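Local coordinates for protein afamin (Homo sapiens, PDB 6FAK) that carries hydrophobic molecules in body fluids, binds vitamin E and keeps lipidated Wnt proteins soluble and active, at residues L142-V145 and A146-P150; V253-C256 and I257-S261; D20-E23 and Y24-I28. One frame throughout, in Å; residues are numbered along the deposited sequence.

All three contacts are local, between residues three or four apart, along a helix or at its end, and contact 3 sits between the others. Its helix, 22-33, packs against helix 134-148 of contact 1, where Leu142 CD2 meets Tyr24 CB at 3.7 Å, and against helix 253-268 of contact 2, where Val253 CG2 meets Ile25 CG2 at 3.5 Å. Contacts 1 and 2 do not touch each other; their centres are about 18 Å apart. Contact 1 is the most buried and carries a network of charges at a helix end. Contacts 2 and 3 are partly buried, and both have a threonine hydroxyl beside the carbonyl four residues back; contact 2 adds a weak Gln255-Asp259 bond and a disulfide.

Contact 1. Residues L142-V145 and A146-P150; sequences LYEV and ARRNP
At the C-terminal end of helix 134-148, within the first albumin repeat, Glu144 holds Arg147 and Arg148 in a network of salt bridges one turn on. Arg148 makes the firmer bridge: its NH1 reaches Glu144 OE1 at 2.7 Å, coming to the anti side of that oxygen. The same nitrogen also donates to the backbone Glu144 O at 3.0 Å, so one NH1 holds both the carboxylate and the backbone carbonyl of Glu144, and both acceptors lie near the guanidinium plane. Arg147 NH1 adds a weak, longer bridge to Glu144 OE1 at 3.5 Å. A water donates a hydrogen bond to Glu144 OE1 and accepts one from Arg148 NH2, which closes a ring of bonds on that side; Arg148 NH2 also reaches Pro116 O.

Such pairing of i with i+3 and i+4 is the classic way for charges to meet along an alpha-helix, and here it runs into the last turn. A chi1 of 64° sets Arg147 CG between its own backbone N and carbonyl carbon, and CD lies over the face of the Tyr143 ring, 3.7 Å from the centroid in a CH-pi contact. The guanidinium beyond is turned almost parallel to the ring, 8° apart, with Tyr143 OH over its centre. Both polar ends are held from outside as well, Tyr143 OH by Ala37 O and Arg147 NH2 by Gln35 O. Asn149 ND2 turns back to donate to Val145 O at 2.8 Å, nearly straight at 164°, while its OD1 is taken by Lys193 NZ.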
ATOM      1  N   LEU A 142       5.581 -11.004 -15.629  1.00 31.83           N
ATOM      2  CA  LEU A 142       5.044 -11.391 -14.380  1.00 32.23           C
ATOM      3  C   LEU A 142       6.139 -11.717 -13.335  1.00 29.51           C
ATOM      4  O   LEU A 142       6.032 -11.300 -12.186  1.00 29.01           O
ATOM      5  CB  LEU A 142       4.114 -12.572 -14.583  1.00 33.60           C
ATOM      6  CG  LEU A 142       2.875 -12.794 -13.756  1.00 38.64           C
ATOM      7  CD1 LEU A 142       2.154 -11.506 -13.404  1.00 39.34           C
ATOM      8  CD2 LEU A 142       1.934 -13.746 -14.514  1.00 38.93           C
ATOM      9  N   TYR A 143       7.157 -12.478 -13.741  1.00 27.89           N
ATOM     10  CA  TYR A 143       8.386 -12.623 -12.958  1.00 27.30           C
ATOM     11  C   TYR A 143       8.965 -11.287 -12.499  1.00 26.87           C
ATOM     12  O   TYR A 143       9.281 -11.119 -11.314  1.00 25.93           O
ATOM     13  CB  TYR A 143       9.420 -13.403 -13.772  1.00 28.09           C
ATOM     14  CG  TYR A 143      10.833 -13.389 -13.312  1.00 28.41           C
ATOM     15  CD1 TYR A 143      11.224 -14.122 -12.206  1.00 28.65           C
ATOM     16  CD2 TYR A 143      11.817 -12.695 -14.023  1.00 29.17           C
ATOM     17  CE1 TYR A 143      12.546 -14.127 -11.773  1.00 28.74           C
ATOM     18  CE2 TYR A 143      13.150 -12.709 -13.617  1.00 28.92           C
ATOM     19  CZ  TYR A 143      13.508 -13.450 -12.506  1.00 28.62           C
ATOM     20  OH  TYR A 143      14.808 -13.485 -12.112  1.00 29.08           O
ATOM     21  N   GLU A 144       9.146 -10.351 -13.435  1.00 27.18           N
ATOM     22  CA  GLU A 144       9.853  -9.117 -13.149  1.00 27.49           C
ATOM     23  C   GLU A 144       9.008  -8.217 -12.252  1.00 26.51           C
ATOM     24  O   GLU A 144       9.545  -7.584 -11.297  1.00 26.30           O
ATOM     25  CB  GLU A 144      10.295  -8.389 -14.437  1.00 29.54           C
ATOM     26  CG  GLU A 144      11.326  -9.142 -15.329  1.00 31.42           C
ATOM     27  CD  GLU A 144      12.725  -9.330 -14.747  1.00 34.53           C
ATOM     28  OE1 GLU A 144      12.997  -8.867 -13.622  1.00 34.57           O
ATOM     29  OE2 GLU A 144      13.582  -9.962 -15.444  1.00 37.14           O
ATOM     30  N   VAL A 145       7.694  -8.227 -12.467  1.00 25.53           N
ATOM     31  CA  VAL A 145       6.777  -7.461 -11.622  1.00 25.07           C
ATOM     32  C   VAL A 145       6.670  -8.030 -10.202  1.00 24.25           C
ATOM     33  O   VAL A 145       6.784  -7.296  -9.215  1.00 24.07           O
ATOM     34  CB  VAL A 145       5.403  -7.283 -12.308  1.00 25.65           C
ATOM     35  CG1 VAL A 145       4.470  -6.502 -11.405  1.00 25.76           C
ATOM     36  CG2 VAL A 145       5.580  -6.459 -13.592  1.00 26.49           C
ATOM     37  N   ALA A 146       6.503  -9.346 -10.078  1.00 23.90           N
ATOM     38  CA  ALA A 146       6.273  -9.970  -8.778  1.00 23.51           C
ATOM     39  C   ALA A 146       7.475  -9.880  -7.825  1.00 23.43           C
ATOM     40  O   ALA A 146       7.317  -9.579  -6.658  1.00 23.17           O
ATOM     41  CB  ALA A 146       5.869 -11.409  -8.957  1.00 23.56           C
ATOM     42  N   ARG A 147       8.686 -10.071  -8.344  1.00 23.54           N
ATOM     43  CA  ARG A 147       9.886  -9.949  -7.502  1.00 23.66           C
ATOM     44  C   ARG A 147      10.096  -8.537  -7.003  1.00 23.69           C
ATOM     45  O   ARG A 147      10.660  -8.357  -5.919  1.00 23.51           O
ATOM     46  CB  ARG A 147      11.152 -10.499  -8.213  1.00 24.01           C
ATOM     47  CG  ARG A 147      11.571  -9.742  -9.474  1.00 24.53           C
ATOM     48  CD  ARG A 147      12.375 -10.635 -10.441  1.00 25.19           C
ATOM     49  NE  ARG A 147      13.579 -11.159  -9.786  1.00 25.66           N
ATOM     50  CZ  ARG A 147      14.832 -10.898 -10.121  1.00 26.24           C
ATOM     51  NH1 ARG A 147      15.100 -10.129 -11.178  1.00 26.72           N
ATOM     52  NH2 ARG A 147      15.825 -11.399  -9.395  1.00 26.28           N
ATOM     53  N   ARG A 148       9.582  -7.554  -7.748  1.00 23.93           N
ATOM     54  CA  ARG A 148       9.657  -6.147  -7.325  1.00 24.31           C
ATOM     55  C   ARG A 148       8.463  -5.689  -6.489  1.00 23.97           C
ATOM     56  O   ARG A 148       8.503  -4.597  -5.952  1.00 24.11           O
ATOM     57  CB  ARG A 148       9.819  -5.224  -8.528  1.00 24.96           C
ATOM     58  CG  ARG A 148      11.224  -5.278  -9.159  1.00 25.67           C
ATOM     59  CD  ARG A 148      11.261  -4.623 -10.555  1.00 26.75           C
ATOM     60  NE  ARG A 148      12.620  -4.700 -11.121  1.00 27.62           N
ATOM     61  CZ  ARG A 148      13.128  -5.750 -11.732  1.00 27.95           C
ATOM     62  NH1 ARG A 148      12.368  -6.825 -11.983  1.00 27.95           N
ATOM     63  NH2 ARG A 148      14.414  -5.751 -12.097  1.00 28.46           N
ATOM     64  N   ASN A 149       7.445  -6.531  -6.363  1.00 23.63           N
ATOM     65  CA  ASN A 149       6.195  -6.213  -5.646  1.00 23.63           C
ATOM     66  C   ASN A 149       5.821  -7.444  -4.804  1.00 23.43           C
ATOM     67  O   ASN A 149       4.806  -8.103  -5.064  1.00 23.35           O
ATOM     68  CB  ASN A 149       5.076  -5.826  -6.654  1.00 23.67           C
ATOM     69  CG  ASN A 149       5.381  -4.559  -7.383  1.00 24.09           C
ATOM     70  OD1 ASN A 149       5.108  -3.501  -6.866  1.00 24.64           O
ATOM     71  ND2 ASN A 149       6.020  -4.654  -8.582  1.00 24.08           N
ATOM     72  N   PRO A 150       6.650  -7.777  -3.809  1.00 23.11           N
ATOM     73  CA  PRO A 150       6.523  -9.083  -3.173  1.00 22.97           C
ATOM     74  C   PRO A 150       5.283  -9.271  -2.320  1.00 23.01           C
ATOM     75  O   PRO A 150       5.009 -10.409  -1.972  1.00 22.60           O
ATOM     76  CB  PRO A 150       7.736  -9.131  -2.221  1.00 23.06           C
ATOM     77  CG  PRO A 150       8.135  -7.709  -2.017  1.00 23.24           C
ATOM     78  CD  PRO A 150       7.800  -7.024  -3.295  1.00 23.30           C
TER
HETATM   79  O   HOH W   1      15.501  -8.056 -13.386  1.00 37.14           O

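Contact 2. Residues V253-C256 and I257-S261; sequences VVQC and IRDTS
Cys256 O is approached by two groups of Thr260: the backbone N donates to it at 2.8 Å, and Thr260 OG1, also 2.8 Å from Cys256 O, is hydrogen-bonded with Asn244 OD1 of helix 231-250. One residue earlier, Asp259 N donates to Gln255 O at 2.8 Å, and the two side chains add a second, weaker link. Gln255 NE2 gives a weak hydrogen bond to Asp259 OD1 at 3.1 Å, well bent at 127°, with the amide and carboxylate planes turned 68° to one another. The bend at chi2, 61°, folds the glutamine chain over so that its amide reaches the aspartate. With an alanine here in place of the glutamine, the Asp259 carboxylate is likely to lose this weak amide donor and be freer to turn.

On the neighbouring flank Val254 and Arg258 run side by side. Val254 CG1 sits over the centre of one face of the arginine's guanidinium, 3.7 Å from Arg258 CZ, and Arg258 NH2 goes on to bind Gln15 OE1. Further round, Val253 and Ile257 turn to helix 22-33, and Cys256 is tied by a disulfide to Cys248 of helix 231-250, part of the paired-cysteine pattern of the albumin family. The segment lies in the region that forms the pocket for hydrophobic ligands, and a tetraethylene glycol, probably from the crystallisation liquor, comes within about 3 Å of the Thr260 side chain. The chemistry thus differs by side: a weak, bent amide-carboxylate link on a partly exposed flank, and on the buried one a hydroxyl with a backbone carbonyl and Asn244 as neighbours.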
ATOM      1  N   VAL A 253      -0.412 -17.876  -2.624  0.51 27.07           N
ATOM      2  CA  VAL A 253      -1.097 -17.392  -3.852  0.51 27.45           C
ATOM      3  C   VAL A 253      -2.369 -18.176  -4.197  0.51 27.91           C
ATOM      4  O   VAL A 253      -3.396 -17.579  -4.506  0.51 27.76           O
ATOM      5  CB  VAL A 253      -0.151 -17.298  -5.062  0.51 27.60           C
ATOM      6  CG1 VAL A 253       0.971 -16.312  -4.784  0.51 27.24           C
ATOM      7  CG2 VAL A 253       0.422 -18.667  -5.440  0.51 28.25           C
ATOM      8  N   VAL A 254      -2.300 -19.504  -4.094  1.00 28.56           N
ATOM      9  CA  VAL A 254      -3.473 -20.374  -4.313  1.00 29.66           C
ATOM     10  C   VAL A 254      -4.622 -20.109  -3.324  1.00 29.88           C
ATOM     11  O   VAL A 254      -5.764 -19.899  -3.730  1.00 30.14           O
ATOM     12  CB  VAL A 254      -3.069 -21.882  -4.304  1.00 30.44           C
ATOM     13  CG1 VAL A 254      -4.289 -22.774  -4.430  1.00 31.78           C
ATOM     14  CG2 VAL A 254      -2.099 -22.159  -5.439  1.00 31.17           C
ATOM     15  N   GLN A 255      -4.312 -20.101  -2.035  1.00 29.30           N
ATOM     16  CA  GLN A 255      -5.319 -19.817  -1.024  1.00 30.22           C
ATOM     17  C   GLN A 255      -5.913 -18.409  -1.180  1.00 29.01           C
ATOM     18  O   GLN A 255      -7.105 -18.181  -0.929  1.00 28.37           O
ATOM     19  CB  GLN A 255      -4.730 -19.959   0.383  1.00 31.81           C
ATOM     20  CG  GLN A 255      -5.782 -20.078   1.477  1.00 36.56           C
ATOM     21  CD  GLN A 255      -6.671 -21.320   1.275  1.00 40.77           C
ATOM     22  OE1 GLN A 255      -6.230 -22.346   0.753  1.00 42.45           O
ATOM     23  NE2 GLN A 255      -7.925 -21.185   1.604  1.00 41.71           N
ATOM     24  N   CYS A 256      -5.063 -17.463  -1.541  1.00 28.03           N
ATOM     25  CA  CYS A 256      -5.492 -16.100  -1.791  1.00 28.30           C
ATOM     26  C   CYS A 256      -6.553 -16.043  -2.886  1.00 28.36           C
ATOM     27  O   CYS A 256      -7.608 -15.412  -2.700  1.00 27.66           O
ATOM     28  CB  CYS A 256      -4.278 -15.214  -2.125  1.00 28.40           C
ATOM     29  SG  CYS A 256      -4.569 -13.444  -2.347  1.00 28.09           S
ATOM     30  N   ILE A 257      -6.253 -16.679  -4.023  1.00 28.89           N
ATOM     31  CA  ILE A 257      -7.190 -16.733  -5.159  1.00 30.35           C
ATOM     32  C   ILE A 257      -8.507 -17.390  -4.738  1.00 30.19           C
ATOM     33  O   ILE A 257      -9.558 -16.807  -4.964  1.00 29.63           O
ATOM     34  CB  ILE A 257      -6.557 -17.396  -6.438  1.00 31.12           C
ATOM     35  CG1 ILE A 257      -5.515 -16.478  -7.052  1.00 31.42           C
ATOM     36  CG2 ILE A 257      -7.611 -17.684  -7.494  1.00 32.44           C
ATOM     37  CD1 ILE A 257      -4.482 -17.169  -7.919  1.00 32.25           C
ATOM     38  N   ARG A 258      -8.418 -18.551  -4.091  1.00 31.26           N
ATOM     39  CA  ARG A 258      -9.594 -19.270  -3.555  1.00 33.51           C
ATOM     40  C   ARG A 258     -10.418 -18.450  -2.589  1.00 33.66           C
ATOM     41  O   ARG A 258     -11.627 -18.431  -2.693  1.00 33.09           O
ATOM     42  CB  ARG A 258      -9.192 -20.559  -2.808  1.00 35.86           C
ATOM     43  CG  ARG A 258      -8.748 -21.683  -3.737  1.00 38.81           C
ATOM     44  CD  ARG A 258      -8.454 -22.989  -2.999  1.00 41.86           C
ATOM     45  NE  ARG A 258      -7.929 -24.003  -3.923  1.00 44.94           N
ATOM     46  CZ  ARG A 258      -7.136 -25.039  -3.619  1.00 46.62           C
ATOM     47  NH1 ARG A 258      -6.720 -25.246  -2.370  1.00 45.04           N
ATOM     48  NH2 ARG A 258      -6.746 -25.860  -4.570  1.00 49.15           N
ATOM     49  N   ASP A 259      -9.780 -17.830  -1.609  1.00 32.52           N
ATOM     50  CA  ASP A 259     -10.511 -17.000  -0.639  1.00 33.15           C
ATOM     51  C   ASP A 259     -11.074 -15.734  -1.263  1.00 31.61           C
ATOM     52  O   ASP A 259     -12.140 -15.298  -0.846  1.00 30.68           O
ATOM     53  CB  ASP A 259      -9.675 -16.645   0.611  1.00 36.20           C
ATOM     54  CG  ASP A 259      -9.306 -17.852   1.436  1.00 41.73           C
ATOM     55  OD1 ASP A 259      -9.911 -18.898   1.208  1.00 44.31           O
ATOM     56  OD2 ASP A 259      -8.410 -17.768   2.316  1.00 47.53           O
ATOM     57  N   THR A 260     -10.365 -15.109  -2.213  1.00 31.20           N
ATOM     58  CA  THR A 260     -10.900 -13.953  -2.915  1.00 31.48           C
ATOM     59  C   THR A 260     -12.184 -14.363  -3.693  1.00 33.22           C
ATOM     60  O   THR A 260     -13.209 -13.708  -3.584  1.00 32.32           O
ATOM     61  CB  THR A 260      -9.849 -13.357  -3.870  1.00 31.22           C
ATOM     62  OG1 THR A 260      -8.720 -12.883  -3.113  1.00 29.80           O
ATOM     63  CG2 THR A 260     -10.419 -12.181  -4.701  1.00 31.86           C
ATOM     64  N   SER A 261     -12.123 -15.482  -4.404  1.00 35.30           N
ATOM     65  CA  SER A 261     -13.285 -15.988  -5.119  1.00 39.57           C
ATOM     66  C   SER A 261     -14.471 -16.281  -4.165  1.00 38.74           C
ATOM     67  O   SER A 261     -15.620 -15.933  -4.448  1.00 39.47           O
ATOM     68  CB  SER A 261     -12.909 -17.220  -5.940  1.00 42.03           C
ATOM     69  OG  SER A 261     -14.070 -17.840  -6.418  1.00 46.82           O
TER

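Contact 3. Residues D20-E23 and Y24-I28; sequences DNIE and YITII
Ile22 O receives two bonds from Thr26, one from the hydroxyl and one from the backbone. Thr26 OG1 donates to it at 2.6 Å, while Thr26 N comes from above the carbonyl plane at 3.0 Å. The hydroxyl is brought there by chi1 of -62°, which sets OG1 opposite the threonine's own carbonyl carbon and swings it back down the helix, the usual way for a buried threonine to satisfy its OH within an alpha-helix. One residue earlier, Asn21 O accepts from Ile25 N at 3.0 Å in a bond that is almost straight, 176°. Ile25 CG1 comes to 3.3 Å from the same Asn21 O, so the isoleucine lies against the carbonyl it binds.

Asn21 stands at the N-cap position of helix 22-33, immediately after helix 13-20, but its side chain makes no capping bond. Its ND2 instead reaches back to Phe17 O, and this leaves OD1 beside the Tyr24 ring, 3.6 Å from CD2, with the amide and ring planes 42° apart. Glu23 continues the ladder through its carbonyl O, which Ile27 N meets at 3.2 Å; its OE1 is hydrogen-bonded to Asn139 ND2 of helix 134-148.

Several helices pack against this one. Tyr24 lies on Glu135 and Leu138 of helix 134-148, and Ile25 on Ile257 of helix 253-268. Thr26 touches Leu45 and Met49 of helix 39-58, and Ile28 meets Leu157 and Leu158 of helix 154-171, so helix 22-33 packs both on helices of the first albumin domain and on helix 253-268 of the second.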
ATOM      1  N   ASP A  20      -5.783 -23.948 -14.885  1.00 55.75           N
ATOM      2  CA  ASP A  20      -5.467 -23.237 -16.122  1.00 56.35           C
ATOM      3  C   ASP A  20      -4.303 -22.270 -16.020  1.00 60.13           C
ATOM      4  O   ASP A  20      -3.499 -22.220 -16.941  1.00 59.70           O
ATOM      5  CB  ASP A  20      -6.685 -22.451 -16.626  1.00 62.14           C
ATOM      6  CG  ASP A  20      -7.690 -23.323 -17.379  1.00 66.80           C
ATOM      7  OD1 ASP A  20      -7.494 -24.563 -17.437  1.00 62.21           O
ATOM      8  OD2 ASP A  20      -8.673 -22.748 -17.914  1.00 69.81           O
ATOM      9  N   ASN A  21      -4.216 -21.505 -14.917  1.00 57.35           N
ATOM     10  CA  ASN A  21      -3.185 -20.453 -14.751  1.00 52.38           C
ATOM     11  C   ASN A  21      -1.989 -20.855 -13.847  1.00 46.74           C
ATOM     12  O   ASN A  21      -1.259 -20.010 -13.372  1.00 40.96           O
ATOM     13  CB  ASN A  21      -3.854 -19.164 -14.246  1.00 53.92           C
ATOM     14  CG  ASN A  21      -4.829 -18.583 -15.263  1.00 60.48           C
ATOM     15  OD1 ASN A  21      -4.418 -17.983 -16.264  1.00 64.65           O
ATOM     16  ND2 ASN A  21      -6.127 -18.770 -15.020  1.00 57.01           N
ATOM     17  N   ILE A  22      -1.799 -22.157 -13.658  1.00 47.51           N
ATOM     18  CA  ILE A  22      -0.809 -22.716 -12.745  1.00 48.45           C
ATOM     19  C   ILE A  22       0.635 -22.238 -12.995  1.00 45.52           C
ATOM     20  O   ILE A  22       1.422 -22.091 -12.039  1.00 44.49           O
ATOM     21  CB  ILE A  22      -0.872 -24.257 -12.780  1.00 54.10           C
ATOM     22  CG1 ILE A  22      -0.146 -24.887 -11.585  1.00 53.90           C
ATOM     23  CG2 ILE A  22      -0.323 -24.794 -14.097  1.00 54.91           C
ATOM     24  CD1 ILE A  22      -0.752 -24.557 -10.240  1.00 54.91           C
ATOM     25  N   GLU A  23       0.966 -21.997 -14.258  1.00 43.69           N
ATOM     26  CA  GLU A  23       2.267 -21.494 -14.643  1.00 44.45           C
ATOM     27  C   GLU A  23       2.451 -20.069 -14.090  1.00 40.40           C
ATOM     28  O   GLU A  23       3.422 -19.794 -13.383  1.00 41.17           O
ATOM     29  CB  GLU A  23       2.453 -21.561 -16.179  1.00 50.99           C
ATOM     30  CG  GLU A  23       3.707 -20.862 -16.705  1.00 58.58           C
ATOM     31  CD  GLU A  23       4.003 -21.155 -18.186  1.00 66.45           C
ATOM     32  OE1 GLU A  23       3.355 -20.549 -19.076  1.00 65.57           O
ATOM     33  OE2 GLU A  23       4.914 -21.967 -18.462  1.00 69.99           O
ATOM     34  N   TYR A  24       1.484 -19.205 -14.361  1.00 37.50           N
ATOM     35  CA  TYR A  24       1.508 -17.824 -13.902  1.00 37.56           C
ATOM     36  C   TYR A  24       1.522 -17.682 -12.360  1.00 33.06           C
ATOM     37  O   TYR A  24       2.249 -16.872 -11.792  1.00 30.58           O
ATOM     38  CB  TYR A  24       0.324 -17.047 -14.498  1.00 44.71           C
ATOM     39  CG  TYR A  24       0.247 -17.127 -16.013  1.00 54.86           C
ATOM     40  CD1 TYR A  24       1.257 -16.586 -16.816  1.00 63.42           C
ATOM     41  CD2 TYR A  24      -0.825 -17.777 -16.651  1.00 62.27           C
ATOM     42  CE1 TYR A  24       1.196 -16.684 -18.210  1.00 68.42           C
ATOM     43  CE2 TYR A  24      -0.901 -17.858 -18.037  1.00 67.02           C
ATOM     44  CZ  TYR A  24       0.107 -17.304 -18.813  1.00 69.63           C
ATOM     45  OH  TYR A  24       0.038 -17.393 -20.189  1.00 77.24           O
ATOM     46  N   ILE A  25       0.664 -18.456 -11.727  1.00 31.81           N
ATOM     47  CA  ILE A  25       0.539 -18.559 -10.276  1.00 32.30           C
ATOM     48  C   ILE A  25       1.854 -18.975  -9.619  1.00 30.84           C
ATOM     49  O   ILE A  25       2.258 -18.399  -8.583  1.00 29.81           O
ATOM     50  CB  ILE A  25      -0.596 -19.554  -9.937  1.00 34.04           C
ATOM     51  CG1 ILE A  25      -1.956 -18.925 -10.289  1.00 36.24           C
ATOM     52  CG2 ILE A  25      -0.571 -20.009  -8.501  1.00 34.94           C
ATOM     53  CD1 ILE A  25      -3.082 -19.941 -10.214  1.00 38.71           C
ATOM     54  N   THR A  26       2.502 -19.978 -10.187  1.00 30.11           N
ATOM     55  CA  THR A  26       3.736 -20.485  -9.627  1.00 30.43           C
ATOM     56  C   THR A  26       4.891 -19.441  -9.678  1.00 29.18           C
ATOM     57  O   THR A  26       5.679 -19.310  -8.730  1.00 27.77           O
ATOM     58  CB  THR A  26       4.163 -21.785 -10.364  1.00 32.72           C
ATOM     59  OG1 THR A  26       3.152 -22.784 -10.169  1.00 35.60           O
ATOM     60  CG2 THR A  26       5.443 -22.319  -9.790  1.00 33.11           C
ATOM     61  N   ILE A  27       4.989 -18.766 -10.816  1.00 28.94           N
ATOM     62  CA  ILE A  27       5.962 -17.685 -11.038  1.00 29.07           C
ATOM     63  C   ILE A  27       5.757 -16.586 -10.010  1.00 27.46           C
ATOM     64  O   ILE A  27       6.727 -16.135  -9.368  1.00 26.55           O
ATOM     65  CB  ILE A  27       5.858 -17.143 -12.482  1.00 30.81           C
ATOM     66  CG1 ILE A  27       6.462 -18.162 -13.427  1.00 33.13           C
ATOM     67  CG2 ILE A  27       6.588 -15.807 -12.639  1.00 31.99           C
ATOM     68  CD1 ILE A  27       6.242 -17.837 -14.909  1.00 35.00           C
ATOM     69  N   ILE A  28       4.491 -16.171  -9.830  1.00 26.83           N
ATOM     70  CA  ILE A  28       4.196 -15.101  -8.875  1.00 26.05           C
ATOM     71  C   ILE A  28       4.680 -15.541  -7.468  1.00 25.37           C
ATOM     72  O   ILE A  28       5.436 -14.823  -6.832  1.00 24.77           O
ATOM     73  CB  ILE A  28       2.709 -14.769  -8.776  1.00 26.24           C
ATOM     74  CG1 ILE A  28       2.212 -14.098 -10.077  1.00 26.90           C
ATOM     75  CG2 ILE A  28       2.440 -13.830  -7.604  1.00 25.64           C
ATOM     76  CD1 ILE A  28       0.733 -13.805 -10.131  1.00 27.71           C
TER